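Local structure of CurJ (Moorea producens 3L, 5TZ6) at residues E45-V49 with A81-P85; E70-D75 with K138-A144; E145-L151 with F282-L288. The protein dehydrates a polyketide chain, probably by vinylogous loss of water, as the dehydratase domain of a polyketide synthase module in curacin biosynthesis. The protein carries 1 engineered substitution. One frame throughout, in Å; residues are numbered along the deposited sequence.

Contact 1 of 3, residues E45-V49 with A81-P85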
loop_
_atom_site.group_PDB
_atom_site.type_symbol
_atom_site.label_atom_id
_atom_site.label_comp_id
_atom_site.label_asym_id
_atom_site.label_seq_id
_atom_site.Cartn_x
_atom_site.Cartn_y
_atom_site.Cartn_z
ATOM N N GLU A 45 -20.422 16.114 -20.503
ATOM C CA GLU A 45 -19.658 17.156 -19.811
ATOM C C GLU A 45 -18.925 16.660 -18.569
ATOM O O GLU A 45 -18.413 17.486 -17.794
ATOM C CB GLU A 45 -20.538 18.354 -19.441
ATOM C CG GLU A 45 -21.211 19.003 -20.644
ATOM C CD GLU A 45 -21.956 20.276 -20.285
ATOM O OE1 GLU A 45 -22.001 21.201 -21.126
ATOM O OE2 GLU A 45 -22.487 20.357 -19.157
ATOM N N GLN A 46 -18.816 15.355 -18.362
ATOM C CA GLN A 46 -18.138 14.810 -17.196
ATOM C C GLN A 46 -16.890 14.060 -17.629
ATOM O O GLN A 46 -16.873 13.420 -18.685
ATOM C CB GLN A 46 -19.038 13.856 -16.407
ATOM C CG GLN A 46 -20.357 14.439 -15.934
ATOM C CD GLN A 46 -21.164 13.425 -15.139
ATOM O OE1 GLN A 46 -22.290 13.087 -15.501
ATOM N NE2 GLN A 46 -20.582 12.931 -14.050
ATOM N N VAL A 47 -15.841 14.152 -16.815
ATOM C CA VAL A 47 -14.668 13.321 -17.041
ATOM C C VAL A 47 -15.018 11.894 -16.653
ATOM O O VAL A 47 -15.401 11.624 -15.510
ATOM C CB VAL A 47 -13.471 13.833 -16.237
ATOM C CG1 VAL A 47 -12.318 12.852 -16.333
ATOM C CG2 VAL A 47 -13.057 15.206 -16.734
ATOM N N VAL A 48 -14.866 10.972 -17.598
ATOM C CA VAL A 48 -15.212 9.573 -17.393
ATOM C C VAL A 48 -14.024 8.716 -17.787
ATOM O O VAL A 48 -13.363 8.974 -18.801
ATOM C CB VAL A 48 -16.465 9.169 -18.197
ATOM C CG1 VAL A 48 -16.636 7.654 -18.185
ATOM C CG2 VAL A 48 -17.701 9.839 -17.623
ATOM N N VAL A 49 -13.745 7.693 -16.980
ATOM C CA VAL A 49 -12.707 6.719 -17.264
ATOM C C VAL A 49 -13.357 5.544 -17.985
ATOM O O VAL A 49 -14.163 4.829 -17.359
ATOM C CB VAL A 49 -12.003 6.252 -15.986
ATOM C CG1 VAL A 49 -10.967 5.196 -16.322
ATOM C CG2 VAL A 49 -11.372 7.431 -15.268
ATOM N N ALA A 81 -19.514 2.610 -14.335
ATOM C CA ALA A 81 -18.559 3.549 -14.905
ATOM C C ALA A 81 -17.959 4.436 -13.821
ATOM O O ALA A 81 -18.608 4.767 -12.825
ATOM C CB ALA A 81 -19.230 4.420 -15.966
ATOM N N LEU A 82 -16.703 4.819 -14.024
ATOM C CA LEU A 82 -15.995 5.701 -13.107
ATOM C C LEU A 82 -16.020 7.125 -13.657
ATOM O O LEU A 82 -15.557 7.373 -14.774
ATOM C CB LEU A 82 -14.558 5.227 -12.902
ATOM C CG LEU A 82 -13.628 6.200 -12.179
ATOM C CD1 LEU A 82 -14.270 6.730 -10.909
ATOM C CD2 LEU A 82 -12.314 5.516 -11.857
ATOM N N ALA A 83 -16.567 8.051 -12.879
ATOM C CA ALA A 83 -16.593 9.460 -13.242
ATOM C C ALA A 83 -15.838 10.250 -12.187
ATOM O O ALA A 83 -15.911 9.942 -10.994
ATOM C CB ALA A 83 -18.026 9.987 -13.377
ATOM N N ILE A 84 -15.125 11.277 -12.628
ATOM C CA ILE A 84 -14.264 12.042 -11.735
ATOM C C ILE A 84 -14.772 13.476 -11.670
ATOM O O ILE A 84 -14.718 14.199 -12.675
ATOM C CB ILE A 84 -12.804 11.985 -12.202
ATOM C CG1 ILE A 84 -12.337 10.531 -12.276
ATOM C CG2 ILE A 84 -11.918 12.795 -11.271
ATOM C CD1 ILE A 84 -10.918 10.382 -12.749
ATOM N N PRO A 85 -15.273 13.925 -10.521
ATOM C CA PRO A 85 -15.752 15.308 -10.417
ATOM C C PRO A 85 -14.660 16.300 -10.784
ATOM O O PRO A 85 -13.465 15.992 -10.765
ATOM C CB PRO A 85 -16.160 15.440 -8.944
ATOM C CG PRO A 85 -15.485 14.301 -8.244
ATOM C CD PRO A 85 -15.394 13.196 -9.249
HETATM O O HOH W 1 -16.153 15.453 -14.589
#

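Contact 2 of 3, residues E70-D75 with K138-A144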
loop_
_atom_site.group_PDB
_atom_site.type_symbol
_atom_site.label_atom_id
_atom_site.label_comp_id
_atom_site.label_asym_id
_atom_site.label_seq_id
_atom_site.Cartn_x
_atom_site.Cartn_y
_atom_site.Cartn_z
ATOM N N GLU A 70 3.468 -11.797 -21.925
ATOM C CA GLU A 70 2.161 -12.117 -22.483
ATOM C C GLU A 70 1.198 -12.474 -21.359
ATOM O O GLU A 70 1.532 -13.272 -20.478
ATOM C CB GLU A 70 2.253 -13.293 -23.459
ATOM C CG GLU A 70 3.080 -13.047 -24.715
ATOM C CD GLU A 70 4.553 -13.374 -24.531
ATOM O OE1 GLU A 70 4.913 -13.983 -23.501
ATOM O OE2 GLU A 70 5.351 -13.023 -25.426
ATOM N N CYS A 71 0.006 -11.887 -21.380
ATOM C CA CYS A 71 -1.000 -12.273 -20.405
ATOM C C CYS A 71 -2.389 -12.060 -20.989
ATOM O O CYS A 71 -2.561 -11.470 -22.058
ATOM C CB CYS A 71 -0.821 -11.514 -19.092
ATOM S SG CYS A 71 -1.390 -9.844 -19.162
ATOM N N GLN A 72 -3.387 -12.553 -20.266
ATOM C CA GLN A 72 -4.753 -12.567 -20.753
ATOM C C GLN A 72 -5.708 -12.239 -19.619
ATOM O O GLN A 72 -5.499 -12.649 -18.469
ATOM C CB GLN A 72 -5.118 -13.922 -21.365
ATOM C CG GLN A 72 -5.033 -15.081 -20.395
ATOM C CD GLN A 72 -5.309 -16.415 -21.061
ATOM O OE1 GLN A 72 -5.298 -16.526 -22.288
ATOM N NE2 GLN A 72 -5.546 -17.442 -20.250
ATOM N N ILE A 73 -6.733 -11.463 -19.965
ATOM C CA ILE A 73 -7.811 -11.067 -19.073
ATOM C C ILE A 73 -9.089 -11.665 -19.639
ATOM O O ILE A 73 -9.410 -11.441 -20.809
ATOM C CB ILE A 73 -7.918 -9.534 -18.991
ATOM C CG1 ILE A 73 -6.517 -8.926 -18.861
ATOM C CG2 ILE A 73 -8.844 -9.120 -17.847
ATOM C CD1 ILE A 73 -6.482 -7.420 -18.972
ATOM N N GLU A 74 -9.822 -12.407 -18.821
ATOM C CA GLU A 74 -10.966 -13.164 -19.301
ATOM C C GLU A 74 -12.215 -12.824 -18.502
ATOM O O GLU A 74 -12.143 -12.404 -17.343
ATOM C CB GLU A 74 -10.722 -14.680 -19.241
ATOM C CG GLU A 74 -9.745 -15.200 -20.268
ATOM C CD GLU A 74 -9.306 -16.616 -19.968
ATOM O OE1 GLU A 74 -8.586 -16.820 -18.967
ATOM O OE2 GLU A 74 -9.701 -17.533 -20.719
ATOM N N ASP A 75 -13.364 -13.019 -19.145
ATOM C CA ASP A 75 -14.669 -12.779 -18.540
ATOM C C ASP A 75 -14.723 -11.413 -17.864
ATOM O O ASP A 75 -15.052 -11.284 -16.681
ATOM C CB ASP A 75 -15.009 -13.899 -17.561
ATOM C CG ASP A 75 -14.911 -15.266 -18.205
ATOM O OD1 ASP A 75 -15.243 -15.379 -19.406
ATOM O OD2 ASP A 75 -14.487 -16.223 -17.522
ATOM N N LYS A 138 -10.966 -12.264 -14.677
ATOM C CA LYS A 138 -9.906 -13.217 -14.389
ATOM C C LYS A 138 -8.643 -12.816 -15.143
ATOM O O LYS A 138 -8.705 -12.231 -16.222
ATOM C CB LYS A 138 -10.367 -14.637 -14.764
ATOM C CG LYS A 138 -9.290 -15.674 -14.970
ATOM C CD LYS A 138 -9.872 -17.060 -14.740
ATOM C CE LYS A 138 -11.049 -17.320 -15.679
ATOM N NZ LYS A 138 -10.675 -18.089 -16.894
ATOM N N LEU A 139 -7.488 -13.127 -14.565
ATOM C CA LEU A 139 -6.220 -12.599 -15.052
ATOM C C LEU A 139 -5.158 -13.674 -14.919
ATOM O O LEU A 139 -4.944 -14.192 -13.822
ATOM C CB LEU A 139 -5.825 -11.352 -14.257
ATOM C CG LEU A 139 -4.434 -10.763 -14.449
ATOM C CD1 LEU A 139 -4.283 -10.248 -15.867
ATOM C CD2 LEU A 139 -4.217 -9.655 -13.430
ATOM N N SER A 140 -4.482 -14.004 -16.015
ATOM C CA SER A 140 -3.483 -15.057 -15.931
ATOM C C SER A 140 -2.446 -14.860 -17.022
ATOM O O SER A 140 -2.653 -14.113 -17.979
ATOM C CB SER A 140 -4.104 -16.450 -16.069
ATOM O OG SER A 140 -4.597 -16.659 -17.384
ATOM N N VAL A 141 -1.330 -15.577 -16.881
ATOM C CA VAL A 141 -0.305 -15.535 -17.911
ATOM C C VAL A 141 -0.840 -16.183 -19.183
ATOM O O VAL A 141 -1.812 -16.948 -19.173
ATOM C CB VAL A 141 0.985 -16.222 -17.430
ATOM C CG1 VAL A 141 2.124 -15.962 -18.403
ATOM C CG2 VAL A 141 1.354 -15.737 -16.039
ATOM N N ALA A 142 -0.221 -15.836 -20.301
ATOM C CA ALA A 142 -0.558 -16.435 -21.577
ATOM C C ALA A 142 0.739 -16.732 -22.309
ATOM O O ALA A 142 1.836 -16.434 -21.823
ATOM C CB ALA A 142 -1.469 -15.520 -22.402
ATOM N N ASN A 143 0.611 -17.338 -23.479
ATOM C CA ASN A 143 1.735 -17.670 -24.337
ATOM C C ASN A 143 1.660 -16.869 -25.632
ATOM O O ASN A 143 0.635 -16.262 -25.962
ATOM C CB ASN A 143 1.779 -19.174 -24.619
ATOM C CG ASN A 143 0.398 -19.779 -24.734
ATOM O OD1 ASN A 143 -0.305 -19.569 -25.718
ATOM N ND2 ASN A 143 -0.001 -20.535 -23.713
ATOM N N ALA A 144 2.775 -16.856 -26.355
ATOM C CA ALA A 144 2.848 -16.129 -27.610
ATOM C C ALA A 144 2.125 -16.907 -28.701
ATOM O O ALA A 144 2.061 -18.138 -28.677
ATOM C CB ALA A 144 4.302 -15.883 -28.010
#

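Contact 3 of 3, residues E145-L151 with F282-L288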
loop_
_atom_site.group_PDB
_atom_site.type_symbol
_atom_site.label_atom_id
_atom_site.label_comp_id
_atom_site.label_asym_id
_atom_site.label_seq_id
_atom_site.Cartn_x
_atom_site.Cartn_y
_atom_site.Cartn_z
ATOM N N GLU A 145 1.561 -16.166 -29.658
ATOM C CA GLU A 145 0.742 -16.770 -30.703
ATOM C C GLU A 145 0.867 -15.976 -31.996
ATOM O O GLU A 145 -0.101 -15.837 -32.753
ATOM C CB GLU A 145 -0.728 -16.841 -30.281
ATOM C CG GLU A 145 -0.959 -17.337 -28.865
ATOM C CD GLU A 145 -2.429 -17.377 -28.502
ATOM O OE1 GLU A 145 -3.126 -18.316 -28.939
ATOM O OE2 GLU A 145 -2.888 -16.462 -27.786
ATOM N N GLN A 146 2.054 -15.447 -32.266
ATOM C CA GLN A 146 2.220 -14.470 -33.338
ATOM C C GLN A 146 2.713 -15.071 -34.658
ATOM O O GLN A 146 3.752 -15.732 -34.692
ATOM C CB GLN A 146 3.176 -13.369 -32.868
ATOM C CG GLN A 146 2.527 -12.375 -31.912
ATOM C CD GLN A 146 3.460 -11.910 -30.811
ATOM O OE1 GLN A 146 3.885 -12.700 -29.963
ATOM N NE2 GLN A 146 3.782 -10.620 -30.814
ATOM N N SER A 147 1.966 -14.845 -35.740
ATOM C CA SER A 147 0.694 -14.114 -35.693
ATOM C C SER A 147 -0.300 -14.599 -36.783
ATOM O O SER A 147 -1.135 -15.448 -36.470
ATOM C CB SER A 147 0.928 -12.601 -35.799
ATOM O OG SER A 147 2.103 -12.204 -35.116
ATOM N N LEU A 148 -0.246 -14.119 -38.038
ATOM C CA LEU A 148 0.753 -13.192 -38.584
ATOM C C LEU A 148 0.599 -12.944 -40.093
ATOM O O LEU A 148 1.470 -13.365 -40.855
ATOM C CB LEU A 148 2.167 -13.727 -38.326
ATOM C CG LEU A 148 3.409 -12.860 -38.564
ATOM C CD1 LEU A 148 3.050 -11.454 -39.022
ATOM C CD2 LEU A 148 4.259 -12.810 -37.302
ATOM N N ILE A 149 -0.463 -12.278 -40.556
ATOM C CA ILE A 149 -1.600 -11.826 -39.762
ATOM C C ILE A 149 -2.895 -12.152 -40.510
ATOM O O ILE A 149 -3.858 -12.613 -39.896
ATOM C CB ILE A 149 -1.539 -10.316 -39.450
ATOM C CG1 ILE A 149 -0.110 -9.879 -39.131
ATOM C CG2 ILE A 149 -2.494 -9.963 -38.309
ATOM C CD1 ILE A 149 0.729 -9.631 -40.364
ATOM N N PRO A 150 -2.940 -11.911 -41.839
ATOM C CA PRO A 150 -2.008 -11.322 -42.814
ATOM C C PRO A 150 -2.398 -9.907 -43.261
ATOM O O PRO A 150 -3.555 -9.683 -43.619
ATOM C CB PRO A 150 -2.097 -12.290 -44.002
ATOM C CG PRO A 150 -3.369 -13.123 -43.761
ATOM C CD PRO A 150 -4.050 -12.565 -42.544
ATOM N N LEU A 151 -1.440 -8.975 -43.272
ATOM C CA LEU A 151 -1.784 -7.566 -43.457
ATOM C C LEU A 151 -2.192 -7.244 -44.891
ATOM O O LEU A 151 -3.068 -6.395 -45.101
ATOM C CB LEU A 151 -0.611 -6.681 -43.032
ATOM C CG LEU A 151 -0.656 -5.205 -43.441
ATOM C CD1 LEU A 151 -1.998 -4.565 -43.120
ATOM C CD2 LEU A 151 0.472 -4.437 -42.767
ATOM N N PHE A 282 -2.159 -5.162 -34.401
ATOM C CA PHE A 282 -0.869 -5.721 -34.790
ATOM C C PHE A 282 0.057 -4.651 -35.361
ATOM O O PHE A 282 -0.341 -3.514 -35.653
ATOM C CB PHE A 282 -1.015 -6.898 -35.771
ATOM C CG PHE A 282 -1.796 -6.579 -36.997
ATOM C CD1 PHE A 282 -3.179 -6.624 -36.983
ATOM C CD2 PHE A 282 -1.145 -6.244 -38.176
ATOM C CE1 PHE A 282 -3.906 -6.324 -38.117
ATOM C CE2 PHE A 282 -1.862 -5.946 -39.315
ATOM C CZ PHE A 282 -3.245 -5.984 -39.286
ATOM N N ASP A 283 1.314 -5.073 -35.512
ATOM C CA ASP A 283 2.478 -4.279 -35.879
ATOM C C ASP A 283 2.493 -3.911 -37.356
ATOM O O ASP A 283 1.816 -4.516 -38.192
ATOM C CB ASP A 283 3.761 -5.057 -35.573
ATOM C CG ASP A 283 4.779 -4.234 -34.826
ATOM O OD1 ASP A 283 4.574 -3.006 -34.714
ATOM O OD2 ASP A 283 5.785 -4.812 -34.359
ATOM N N GLN A 284 3.340 -2.926 -37.670
ATOM C CA GLN A 284 3.603 -2.579 -39.059
ATOM C C GLN A 284 4.157 -3.776 -39.820
ATOM O O GLN A 284 3.896 -3.933 -41.019
ATOM C CB GLN A 284 4.605 -1.425 -39.114
ATOM C CG GLN A 284 4.656 -0.676 -40.427
ATOM C CD GLN A 284 3.457 0.247 -40.588
ATOM O OE1 GLN A 284 2.482 -0.079 -41.264
ATOM N NE2 GLN A 284 3.522 1.406 -39.937
ATOM N N HIS A 285 4.944 -4.613 -39.142
ATOM C CA HIS A 285 5.460 -5.861 -39.685
ATOM C C HIS A 285 4.512 -7.038 -39.504
ATOM O O HIS A 285 4.780 -8.114 -40.047
ATOM C CB HIS A 285 6.817 -6.190 -39.061
ATOM C CG HIS A 285 7.841 -5.124 -39.271
ATOM N ND1 HIS A 285 7.829 -3.936 -38.574
ATOM C CD2 HIS A 285 8.888 -5.049 -40.126
ATOM C CE1 HIS A 285 8.835 -3.181 -38.978
ATOM N NE2 HIS A 285 9.493 -3.834 -39.918
ATOM N N GLY A 286 3.432 -6.880 -38.745
ATOM C CA GLY A 286 2.499 -7.963 -38.546
ATOM C C GLY A 286 2.626 -8.698 -37.234
ATOM O O GLY A 286 1.866 -9.644 -36.998
ATOM N N GLN A 287 3.573 -8.321 -36.384
ATOM C CA GLN A 287 3.622 -8.896 -35.049
ATOM C C GLN A 287 2.365 -8.516 -34.284
ATOM O O GLN A 287 2.056 -7.331 -34.120
ATOM C CB GLN A 287 4.874 -8.431 -34.307
ATOM C CG GLN A 287 6.131 -9.194 -34.701
ATOM C CD GLN A 287 7.394 -8.364 -34.557
ATOM O OE1 GLN A 287 7.387 -7.153 -34.782
ATOM N NE2 GLN A 287 8.492 -9.017 -34.181
ATOM N N LEU A 288 1.632 -9.526 -33.835
ATOM C CA LEU A 288 0.397 -9.298 -33.099
ATOM C C LEU A 288 0.711 -8.635 -31.762
ATOM O O LEU A 288 1.476 -9.171 -30.956
ATOM C CB LEU A 288 -0.330 -10.625 -32.900
ATOM C CG LEU A 288 -1.833 -10.647 -32.641
ATOM C CD1 LEU A 288 -2.584 -9.831 -33.685
ATOM C CD2 LEU A 288 -2.299 -12.092 -32.651
#

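Contact 1 of 3, residues E45-V49 with A81-P85
The flat groups here are amides, and the Gln46 side-chain amide meets Ala83 through its nitrogen, with NE2 4.0 Å from Ala83 CB. The backbone amides do the joining. Ile84 N donates to Val47 O at 2.9 Å and lies tilted 23° from that carbonyl plane. Val49 N donates to Leu82 O, also at 2.9 Å, in a nearly straight bond. Between these two bonds Val48 and Ala83 form a non-hydrogen-bonded antiparallel pair. Further out the strands part, and a water bridges them. The water accepts from Val47 N at 2.6 Å and donates to Ile84 O at 2.7 Å. The two strands belong to a small antiparallel sheet beside the active site of the double hot-dog dehydratase fold, and 82-84 is its outermost strand within the chain. Val48 also bonds through its backbone to Phe41, engineered in place of a histidine, and its side chain is about 4 Å from the bound hydroxy-enoic acid. On the other side of the sheet, Val47, Val49, Leu82 and Ile84 pack together. Val49 CG1 stands anti to the backbone N (chi1 178°), which leaves CG2 beside that N. There CG2 reaches Ile84 CD1 at 3.9 Å and Leu82 CG at 4.0 Å. The Val49 and Leu82 side chains run alongside each other, while Ile84 crosses Val49 at a slant. Phe30 and Leu38 touch both Val49 and Ile84.

Contact 2 of 3, residues E70-D75 with K138-A144
Gln72 lies against Ser140 and Ala142 along its whole length. Its CB is 4.1 Å from Ala142 CB. CG is set between the backbone N and the carbonyl carbon (chi1 61°), which brings it over Ser140, 3.4 Å from OG. The chain then runs out extended. At the tip OE1 rests 4.0 Å from Ala142 CB, and NE2 donates to Ser140 OG at 3.1 Å, with an N-H...O angle of 152° and the hydroxyl 15° out of the amide plane. The same hydroxyl gives a weak bond of 3.3 Å from Ser140 OG to Val141 O, so OG both accepts and donates. With an alanine here, the Ser140 hydroxyl would probably be left without its amide donor and more able to turn. Beneath these side chains the backbones of 71-74 and 138-141 form an antiparallel ladder. Gln72 and Ser140 bond in both directions, as do Glu74 and Lys138. Ala142 N continues the line to Glu70 O, but comes in above the carbonyl plane. This ladder is part of the sheet of a hot-dog fold. Strand 71-77 is bordered on its other side by 239-250, which belongs to the second hot dog. Ile73 and Leu139 point together to the opposite face, with Ile73 CG1 4.0 Å from Leu139 CD1. There Phe105 touches both, and Leu58 and Leu59 of helix 51-65 pack on Ile73. Near the corner at Asp75, the Lys138 chain bends at its last two torsions, which turns NZ toward Glu74. The salt bridge from Lys138 NZ to Glu74 OE1 is 3.2 Å long, weak as a hydrogen bond. Asp75 OD2 is also near, 4.3 Å from Lys138 NZ, and would probably add to the attraction.

Contact 3 of 3, residues E145-L151 with F282-L288
Ile149 packs over one face of the Phe282 ring, on the close-packed side of the contact. Its CG2 methyl makes a CH-pi contact 3.7 Å from the Phe282 ring centroid, 13° off the normal. That branch is anti to the backbone N of Ile149. Leu151, first residue of helix 151-157, approaches the same ring obliquely, with CB 4.0 Å from Phe282 CE2. Its CD2 reaches the backbone of the turn, 3.9 Å from Gln284 O. Tyr262 and Trp260 of strand 258-267 back this cluster, touching Phe282 and Leu151 respectively. The turn 283-287 joins strands 274-282 and 288-300 of the second hot dog, and a backbone bond from Asp283 N to Gln287 O (2.8 Å) closes it. The linker 145-151 leads from the first hot dog and crosses this turn on its way to the helix. Toward its start, partly exposed Gln146 and poorly ordered Ser147 meet buried Leu288. Leu288 N donates to Ser147 OG at 3.0 Å. The Gln146 chain crosses Leu288, with CG 3.5 Å from Leu288 CB, and its NE2 is hydrogen-bonded to Asn252. The loose side lies at Leu148, His285 and Gln287, all exposed, and the last two start away from the linker. The four residues from Ser147 to Pro150 are all modelled after cis peptides, and the very close approaches of Leu148 and Ile149 to Gly286 are doubtful.

Overall arrangement
From the N terminus, contact 1 opens at 45-49, and helix 51-65 follows. Contact 2 opens at 70-75 before contact 1 closes at 81-85, so these two loops cross. Strands 90-99 and 102-110 come next, and contact 2 closes at 138-144. The chain runs straight on into 145-151, which opens contact 3. That loop holds most of the second hot dog and closes at 282-288. Contact 3 is in series with the other two. Contact 1 ties the small sheet beside the ligand. Contact 2 joins strands of the first hot dog, about 28 Å away between centres. Contact 3 fastens the linker to the second hot dog.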